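Local coordinates for beta-lactamase-like protein (Koribacter versatilis, PDB 6B9V) that probably hydrolyses diphosphate bonds, cleaving reactive FAD photoproducts, as a metal-dependent diphosphatase of the PhnP family with a metallo-beta-lactamase fold, at residues Met138-Ile146 and Pro155-Tyr166; Arg169-Phe179 and Met189-Asp199. One frame throughout, in Å; residues are numbered along the deposited sequence.

Interaction 1: residues Met138-Ile146 and Pro155-Tyr166. With MN (manganese (II) ion), chain D.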
# COMPACT_ATOMS: atom_id res chain seq x y z
N MET A 138 -7.72 -11.63 16.88
CA MET A 138 -7.63 -10.40 17.66
C MET A 138 -7.49 -10.61 19.17
O MET A 138 -8.19 -11.41 19.78
CB MET A 138 -8.86 -9.52 17.41
CG MET A 138 -8.87 -8.75 16.11
SD MET A 138 -7.79 -7.31 16.14
CE MET A 138 -7.87 -6.82 17.86
N HIS A 139 -6.59 -9.84 19.77
CA HIS A 139 -6.38 -9.81 21.21
C HIS A 139 -6.47 -8.36 21.71
O HIS A 139 -5.85 -7.43 21.14
CB HIS A 139 -5.01 -10.40 21.58
CG HIS A 139 -4.83 -11.83 21.17
ND1 HIS A 139 -4.98 -12.88 22.06
CD2 HIS A 139 -4.51 -12.39 19.98
CE1 HIS A 139 -4.75 -14.02 21.43
NE2 HIS A 139 -4.47 -13.75 20.16
N ARG A 140 -7.23 -8.16 22.78
CA ARG A 140 -7.48 -6.82 23.31
C ARG A 140 -6.34 -6.31 24.20
O ARG A 140 -5.90 -6.98 25.13
CB ARG A 140 -8.79 -6.80 24.10
CG ARG A 140 -9.09 -5.48 24.80
CD ARG A 140 -9.56 -4.41 23.82
NE ARG A 140 -10.69 -4.88 23.02
CZ ARG A 140 -11.96 -4.74 23.37
NH1 ARG A 140 -12.28 -4.14 24.51
NH2 ARG A 140 -12.92 -5.19 22.57
N VAL A 141 -5.88 -5.10 23.91
CA VAL A 141 -4.88 -4.42 24.72
C VAL A 141 -5.54 -3.38 25.63
O VAL A 141 -6.24 -2.49 25.15
CB VAL A 141 -3.82 -3.71 23.86
CG1 VAL A 141 -2.76 -3.06 24.74
CG2 VAL A 141 -3.17 -4.68 22.87
N HIS A 142 -5.30 -3.49 26.93
CA HIS A 142 -5.59 -2.37 27.82
C HIS A 142 -4.27 -1.90 28.40
O HIS A 142 -3.24 -1.97 27.74
CB HIS A 142 -6.58 -2.76 28.92
CG HIS A 142 -7.42 -1.62 29.40
ND1 HIS A 142 -7.30 -1.09 30.67
CD2 HIS A 142 -8.37 -0.88 28.78
CE1 HIS A 142 -8.15 -0.09 30.81
NE2 HIS A 142 -8.81 0.06 29.68
N HIS A 143 -4.29 -1.43 29.64
CA HIS A 143 -3.09 -0.82 30.20
C HIS A 143 -2.09 -1.85 30.73
O HIS A 143 -0.92 -1.54 30.94
CB HIS A 143 -3.47 0.18 31.29
CG HIS A 143 -3.96 1.49 30.75
ND1 HIS A 143 -4.83 1.58 29.69
CD2 HIS A 143 -3.68 2.77 31.12
CE1 HIS A 143 -5.08 2.86 29.43
NE2 HIS A 143 -4.40 3.59 30.29
N GLU A 144 -2.55 -3.08 30.93
CA GLU A 144 -1.66 -4.15 31.39
C GLU A 144 -0.65 -4.52 30.30
O GLU A 144 -0.91 -4.34 29.11
CB GLU A 144 -2.47 -5.38 31.80
CG GLU A 144 -3.60 -5.08 32.78
CD GLU A 144 -3.20 -5.36 34.21
OE1 GLU A 144 -2.00 -5.60 34.45
OE2 GLU A 144 -4.08 -5.34 35.10
N ALA A 145 0.50 -5.05 30.71
CA ALA A 145 1.55 -5.43 29.76
C ALA A 145 1.15 -6.61 28.87
O ALA A 145 0.42 -7.51 29.27
CB ALA A 145 2.84 -5.78 30.52
N ILE A 146 1.63 -6.56 27.63
CA ILE A 146 1.43 -7.61 26.65
C ILE A 146 2.57 -8.61 26.74
O ILE A 146 3.71 -8.26 26.45
CB ILE A 146 1.39 -7.04 25.21
CG1 ILE A 146 0.44 -5.84 25.12
CG2 ILE A 146 1.01 -8.12 24.21
CD1 ILE A 146 -0.97 -6.14 25.62
N PRO A 155 2.02 -0.99 27.32
CA PRO A 155 1.33 0.12 26.65
C PRO A 155 1.56 1.43 27.40
O PRO A 155 1.47 1.47 28.63
CB PRO A 155 -0.15 -0.29 26.70
CG PRO A 155 -0.14 -1.77 27.06
CD PRO A 155 1.08 -1.95 27.91
N VAL A 156 1.87 2.47 26.65
CA VAL A 156 2.13 3.79 27.19
C VAL A 156 1.13 4.76 26.60
O VAL A 156 1.21 5.08 25.42
CB VAL A 156 3.56 4.27 26.87
CG1 VAL A 156 3.80 5.68 27.45
CG2 VAL A 156 4.58 3.28 27.41
N PRO A 157 0.16 5.20 27.40
CA PRO A 157 -0.85 6.11 26.84
C PRO A 157 -0.24 7.41 26.36
O PRO A 157 0.54 8.02 27.10
CB PRO A 157 -1.80 6.35 28.02
CG PRO A 157 -1.59 5.14 28.95
CD PRO A 157 -0.14 4.81 28.80
N VAL A 158 -0.56 7.82 25.14
CA VAL A 158 -0.23 9.16 24.67
C VAL A 158 -1.48 9.79 24.05
O VAL A 158 -2.45 9.10 23.74
CB VAL A 158 0.95 9.16 23.65
CG1 VAL A 158 2.22 8.59 24.30
CG2 VAL A 158 0.62 8.36 22.38
N ILE A 159 -1.46 11.12 23.90
CA ILE A 159 -2.62 11.85 23.39
C ILE A 159 -2.36 12.33 21.96
O ILE A 159 -1.40 13.05 21.70
CB ILE A 159 -2.96 13.03 24.30
CG1 ILE A 159 -3.26 12.53 25.71
CG2 ILE A 159 -4.15 13.82 23.74
CD1 ILE A 159 -4.43 11.55 25.77
N HIS A 160 -3.23 11.90 21.04
CA HIS A 160 -3.13 12.12 19.60
C HIS A 160 -4.27 13.09 19.30
O HIS A 160 -5.39 12.68 18.99
CB HIS A 160 -3.28 10.78 18.86
CG HIS A 160 -3.02 10.83 17.37
ND1 HIS A 160 -2.34 11.85 16.75
CD2 HIS A 160 -3.31 9.92 16.40
CE1 HIS A 160 -2.24 11.59 15.45
NE2 HIS A 160 -2.82 10.43 15.22
N GLY A 161 -3.98 14.38 19.51
CA GLY A 161 -4.98 15.44 19.43
C GLY A 161 -5.82 15.51 20.70
O GLY A 161 -5.46 16.16 21.67
N GLU A 162 -6.97 14.86 20.67
CA GLU A 162 -7.70 14.60 21.91
C GLU A 162 -8.04 13.11 22.07
O GLU A 162 -8.78 12.74 22.98
CB GLU A 162 -8.97 15.45 21.97
CG GLU A 162 -9.94 15.20 20.84
CD GLU A 162 -11.08 16.21 20.82
OE1 GLU A 162 -11.19 16.99 21.79
OE2 GLU A 162 -11.85 16.22 19.84
N THR A 163 -7.49 12.26 21.20
CA THR A 163 -7.76 10.82 21.28
C THR A 163 -6.62 10.08 21.99
O THR A 163 -5.48 10.24 21.61
CB THR A 163 -7.93 10.21 19.87
OG1 THR A 163 -9.01 10.86 19.20
CG2 THR A 163 -8.19 8.70 19.94
N GLU A 164 -6.90 9.28 23.02
CA GLU A 164 -5.82 8.50 23.65
C GLU A 164 -5.46 7.28 22.79
O GLU A 164 -6.34 6.52 22.40
CB GLU A 164 -6.20 8.04 25.07
CG GLU A 164 -5.09 7.23 25.75
CD GLU A 164 -5.49 6.67 27.11
OE1 GLU A 164 -5.48 7.43 28.10
OE2 GLU A 164 -5.79 5.46 27.19
N ILE A 165 -4.18 7.11 22.50
CA ILE A 165 -3.68 5.94 21.77
C ILE A 165 -2.49 5.37 22.56
O ILE A 165 -2.18 5.87 23.64
CB ILE A 165 -3.24 6.28 20.31
CG1 ILE A 165 -1.99 7.16 20.30
CG2 ILE A 165 -4.39 6.96 19.56
CD1 ILE A 165 -1.27 7.19 18.93
N TYR A 166 -1.84 4.34 22.02
CA TYR A 166 -0.69 3.73 22.71
C TYR A 166 0.63 3.88 21.99
O TYR A 166 0.72 3.73 20.77
CB TYR A 166 -0.92 2.23 22.94
CG TYR A 166 -1.89 1.89 24.05
CD1 TYR A 166 -1.97 2.66 25.20
CD2 TYR A 166 -2.73 0.79 23.94
CE1 TYR A 166 -2.86 2.34 26.22
CE2 TYR A 166 -3.63 0.46 24.95
CZ TYR A 166 -3.69 1.24 26.08
OH TYR A 166 -4.58 0.92 27.08
MN MN D . -2.60 8.94 13.55
O HOH W 1 0.35 0.74 30.73
O HOH W 2 -5.25 6.36 30.72
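His143 and Tyr166 meet as an offset edge-to-face pair: the tyrosine turns its edge toward the imidazole face, with centroids 5.5 Å apart and planes at 76°. The phenol oxygen is the part that reaches farthest, and Tyr166 OH lies 2.7 Å from His143 ND1. Beyond that nitrogen, the imidazole crosses Pro157 obliquely, NE2 and CD2 being its atoms nearest CG. Glu164 and His143 reach toward one another from opposite directions, with OE2 at the imidazole edge near its plane. The other carboxylate oxygen is tied in through solvent, since one water lies 2.9 Å from His143 NE2 and donates to Glu164 OE1.

The apolar half of the contact is built round Pro155, with Val141 beside it. Pro155 CG lies 3.2 Å from His142 O, and CB sits over the centre of the Tyr166 ring, 3.6 Å above its plane. With CG1 anti to the backbone N (chi1 -178°), Val141 brings that methyl within 3.6 Å of Tyr166 CE2 and also touches Pro155 CG. A second water bridges the two backbones, donating to both His143 O and Pro155 O.

Farther out, Val141 packs on Tyr107 of strand 104-108, and the hairpin of strands 151-160 and 163-170 is closed by paired backbone bonds between His160 and Thr163. His160 NE2 binds a manganese ion at 2.2 Å, placing this hairpin at the dinuclear metal site of the metallo-beta-lactamase fold.

Interaction 2: residues Arg169-Phe179 and Met189-Asp199. With MN (manganese (II) ion), chain D; MN (manganese (II) ion), chain C.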
# COMPACT_ATOMS: atom_id res chain seq x y z
N ARG A 169 6.62 0.44 25.51
CA ARG A 169 7.97 0.28 26.01
C ARG A 169 8.27 -1.21 26.08
O ARG A 169 7.45 -2.00 26.54
CB ARG A 169 8.15 0.92 27.39
CG ARG A 169 9.53 0.67 27.98
CD ARG A 169 9.75 1.38 29.30
NE ARG A 169 11.11 1.14 29.79
CZ ARG A 169 11.82 2.02 30.51
NH1 ARG A 169 11.30 3.20 30.82
NH2 ARG A 169 13.05 1.71 30.91
N PHE A 170 9.45 -1.59 25.64
CA PHE A 170 9.85 -2.99 25.66
C PHE A 170 11.34 -3.04 26.01
O PHE A 170 12.18 -2.56 25.24
CB PHE A 170 9.53 -3.68 24.32
CG PHE A 170 9.70 -2.79 23.11
CD1 PHE A 170 8.70 -1.89 22.74
CD2 PHE A 170 10.83 -2.88 22.31
CE1 PHE A 170 8.85 -1.07 21.63
CE2 PHE A 170 10.98 -2.07 21.19
CZ PHE A 170 9.99 -1.16 20.85
N GLY A 171 11.64 -3.57 27.19
CA GLY A 171 13.01 -3.59 27.69
C GLY A 171 13.57 -2.17 27.75
O GLY A 171 12.92 -1.26 28.27
N SER A 172 14.75 -1.97 27.18
CA SER A 172 15.38 -0.64 27.20
C SER A 172 14.99 0.22 26.00
O SER A 172 15.63 1.24 25.74
CB SER A 172 16.90 -0.77 27.28
OG SER A 172 17.40 -1.54 26.19
N ALA A 173 13.94 -0.17 25.27
CA ALA A 173 13.51 0.65 24.13
C ALA A 173 12.05 1.10 24.25
O ALA A 173 11.26 0.46 24.94
CB ALA A 173 13.72 -0.13 22.84
N ALA A 174 11.68 2.20 23.61
CA ALA A 174 10.29 2.62 23.58
C ALA A 174 9.96 3.30 22.25
O ALA A 174 10.79 3.98 21.64
CB ALA A 174 9.96 3.55 24.76
N TYR A 175 8.74 3.08 21.80
CA TYR A 175 8.30 3.56 20.50
C TYR A 175 7.00 4.32 20.68
O TYR A 175 5.97 3.75 21.03
CB TYR A 175 8.11 2.38 19.55
CG TYR A 175 7.67 2.78 18.16
CD1 TYR A 175 8.57 3.31 17.25
CD2 TYR A 175 6.34 2.63 17.77
CE1 TYR A 175 8.16 3.68 15.96
CE2 TYR A 175 5.92 3.00 16.49
CZ TYR A 175 6.84 3.52 15.59
OH TYR A 175 6.44 3.88 14.31
N LEU A 176 7.06 5.63 20.43
CA LEU A 176 5.90 6.51 20.60
C LEU A 176 5.68 7.36 19.36
O LEU A 176 6.44 8.28 19.11
CB LEU A 176 6.07 7.45 21.79
CG LEU A 176 5.70 6.96 23.19
CD1 LEU A 176 6.65 5.89 23.66
CD2 LEU A 176 5.71 8.16 24.13
N THR A 177 4.63 7.08 18.62
CA THR A 177 4.37 7.87 17.41
C THR A 177 2.99 8.50 17.51
O THR A 177 2.19 8.12 18.37
CB THR A 177 4.48 7.00 16.14
OG1 THR A 177 4.32 7.84 14.98
CG2 THR A 177 3.43 5.88 16.14
N ASP A 178 2.71 9.48 16.64
CA ASP A 178 1.38 10.09 16.54
C ASP A 178 0.88 10.63 17.88
O ASP A 178 -0.18 10.24 18.37
CB ASP A 178 0.36 9.09 15.99
CG ASP A 178 0.61 8.73 14.52
OD1 ASP A 178 -0.20 9.10 13.64
OD2 ASP A 178 1.63 8.07 14.26
N PHE A 179 1.65 11.52 18.50
CA PHE A 179 1.13 12.18 19.69
C PHE A 179 1.33 13.67 19.56
O PHE A 179 2.29 14.12 18.91
CB PHE A 179 1.81 11.68 20.98
CG PHE A 179 3.28 12.03 21.07
CD1 PHE A 179 3.69 13.26 21.57
CD2 PHE A 179 4.24 11.11 20.67
CE1 PHE A 179 5.04 13.58 21.64
CE2 PHE A 179 5.60 11.42 20.75
CZ PHE A 179 6.00 12.67 21.22
N MET A 189 6.99 6.68 32.88
CA MET A 189 7.22 5.30 32.40
C MET A 189 8.37 5.22 31.42
O MET A 189 8.77 4.13 31.01
CB MET A 189 5.95 4.75 31.72
CG MET A 189 4.69 4.71 32.61
SD MET A 189 3.24 4.24 31.63
CE MET A 189 3.58 2.51 31.35
N LEU A 190 8.89 6.37 31.00
CA LEU A 190 9.78 6.43 29.85
C LEU A 190 11.21 6.83 30.21
O LEU A 190 11.96 7.26 29.34
CB LEU A 190 9.22 7.40 28.81
CG LEU A 190 7.93 6.94 28.13
CD1 LEU A 190 7.40 8.07 27.24
CD2 LEU A 190 8.18 5.68 27.30
N ARG A 191 11.58 6.69 31.47
CA ARG A 191 12.92 7.11 31.90
C ARG A 191 13.92 5.96 31.83
O ARG A 191 13.55 4.79 31.92
CB ARG A 191 12.88 7.68 33.31
CG ARG A 191 12.00 8.90 33.43
CD ARG A 191 12.27 9.66 34.72
NE ARG A 191 11.33 10.76 34.91
CZ ARG A 191 11.44 11.95 34.32
NH1 ARG A 191 12.46 12.20 33.50
NH2 ARG A 191 10.54 12.89 34.55
N GLY A 192 15.18 6.31 31.66
CA GLY A 192 16.25 5.33 31.68
C GLY A 192 16.26 4.40 30.48
O GLY A 192 16.69 3.25 30.60
N LEU A 193 15.81 4.88 29.32
CA LEU A 193 15.86 4.11 28.07
C LEU A 193 17.23 4.19 27.38
O LEU A 193 17.93 5.19 27.51
CB LEU A 193 14.79 4.62 27.10
CG LEU A 193 13.34 4.43 27.57
CD1 LEU A 193 12.40 5.29 26.73
CD2 LEU A 193 12.97 2.94 27.51
N ASP A 194 17.59 3.13 26.66
CA ASP A 194 18.72 3.17 25.73
C ASP A 194 18.29 3.80 24.41
O ASP A 194 19.04 4.55 23.78
CB ASP A 194 19.28 1.77 25.46
CG ASP A 194 20.07 1.21 26.61
OD1 ASP A 194 20.63 2.01 27.39
OD2 ASP A 194 20.14 -0.03 26.73
N ILE A 195 17.07 3.47 24.00
CA ILE A 195 16.51 3.87 22.72
C ILE A 195 15.09 4.41 22.90
O ILE A 195 14.23 3.74 23.49
CB ILE A 195 16.46 2.70 21.71
CG1 ILE A 195 17.87 2.21 21.38
CG2 ILE A 195 15.75 3.11 20.43
CD1 ILE A 195 17.87 1.02 20.48
N LEU A 196 14.84 5.60 22.36
CA LEU A 196 13.49 6.17 22.39
C LEU A 196 13.08 6.73 21.03
O LEU A 196 13.83 7.49 20.42
CB LEU A 196 13.41 7.28 23.45
CG LEU A 196 12.12 8.10 23.49
CD1 LEU A 196 10.93 7.23 23.87
CD2 LEU A 196 12.29 9.27 24.48
N PHE A 197 11.91 6.33 20.54
CA PHE A 197 11.36 6.96 19.33
C PHE A 197 10.24 7.92 19.72
O PHE A 197 9.39 7.58 20.52
CB PHE A 197 10.82 5.91 18.35
CG PHE A 197 11.89 5.29 17.48
CD1 PHE A 197 12.83 4.42 18.03
CD2 PHE A 197 11.95 5.56 16.12
CE1 PHE A 197 13.83 3.86 17.24
CE2 PHE A 197 12.95 5.01 15.31
CZ PHE A 197 13.89 4.15 15.88
N LEU A 198 10.28 9.13 19.16
CA LEU A 198 9.22 10.12 19.31
C LEU A 198 8.75 10.63 17.96
O LEU A 198 9.54 10.74 17.03
CB LEU A 198 9.69 11.33 20.14
CG LEU A 198 10.18 11.06 21.56
CD1 LEU A 198 10.71 12.37 22.18
CD2 LEU A 198 9.07 10.47 22.42
N ASP A 199 7.47 10.96 17.89
CA ASP A 199 6.87 11.71 16.79
C ASP A 199 7.57 13.07 16.59
O ASP A 199 7.76 13.80 17.57
CB ASP A 199 5.38 11.91 17.12
CG ASP A 199 4.60 12.64 16.04
OD1 ASP A 199 4.78 13.86 15.88
OD2 ASP A 199 3.76 11.98 15.39
MN MN D . -2.60 8.94 13.55
MN MN C . 0.25 8.41 11.60
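Arg169 lays its guanidinium against Leu193, whose CD2 sits over the centre of one face, 3.3 Å above the plane. The contact belongs to a beta-alpha-beta unit, strand 173-176, helix 184-187 and strand 195-199; the two strand axes run parallel, 1° apart and 4.8 Å at closest approach. Extended from CG to NE, the arginine carries its end to the backbone leading into strand 195-199. There NH1 donates to Met189 O at 2.7 Å, while NH1 and NH2 together grip Arg191 O end-on from the same face of its carbonyl plane.

Ser172 O starts the strand pairing by accepting from both Asp194 N and Ile195 N, each in the carbonyl plane. Ala174 N to Ile195 O, Phe197 N to Ala174 O and Leu176 N to Phe197 O continue it, and the pairing weakens at Asp199 N to Leu176 O. On the Ala174 side of the sheet, the Ala174 methyl meets Leu193 CD1 and Leu190 CD2. Leu176 and Leu190 reach each other tip to tip, CD2 to CD1 at 3.5 Å, and helix 212-222 covers this layer through Leu222. On the other side, Tyr175 CD1 lies against Phe197 CB, next to strand 257-263.

At the last residue of strand 195-199, Asp199 OD2 accepts a hydrogen bond from His209 ND1 and a weak one from Asp178 N, linking a second-shell carboxylate to a metal ligand. Asp178 OD1 bridges the two manganese ions, at 2.2 Å from the chain C ion and 2.4 Å from the chain D ion.

In the fold
Interactions 1 and 2 follow one another along the chain, the first closing at Tyr166 before the second opens at Arg169, and their centres lie 14 Å apart. Both use strand 163-170 of one mixed sheet. Interaction 1 joins that sheet's 151-160/163-170 hairpin to the segment leaving strand 136-140, an edge strand of the other sheet. Interaction 2 pairs strands 173-176 and 195-199 farther across. They touch directly, with Val158 CG1 3.5 Å from Leu176 CD2 and His160 CG 3.1 Å from Asp178 O. His160 and Asp178 converge on the chain D manganese, so the end of strand 151-160 and the loop after strand 173-176 both supply ligands to the dinuclear site.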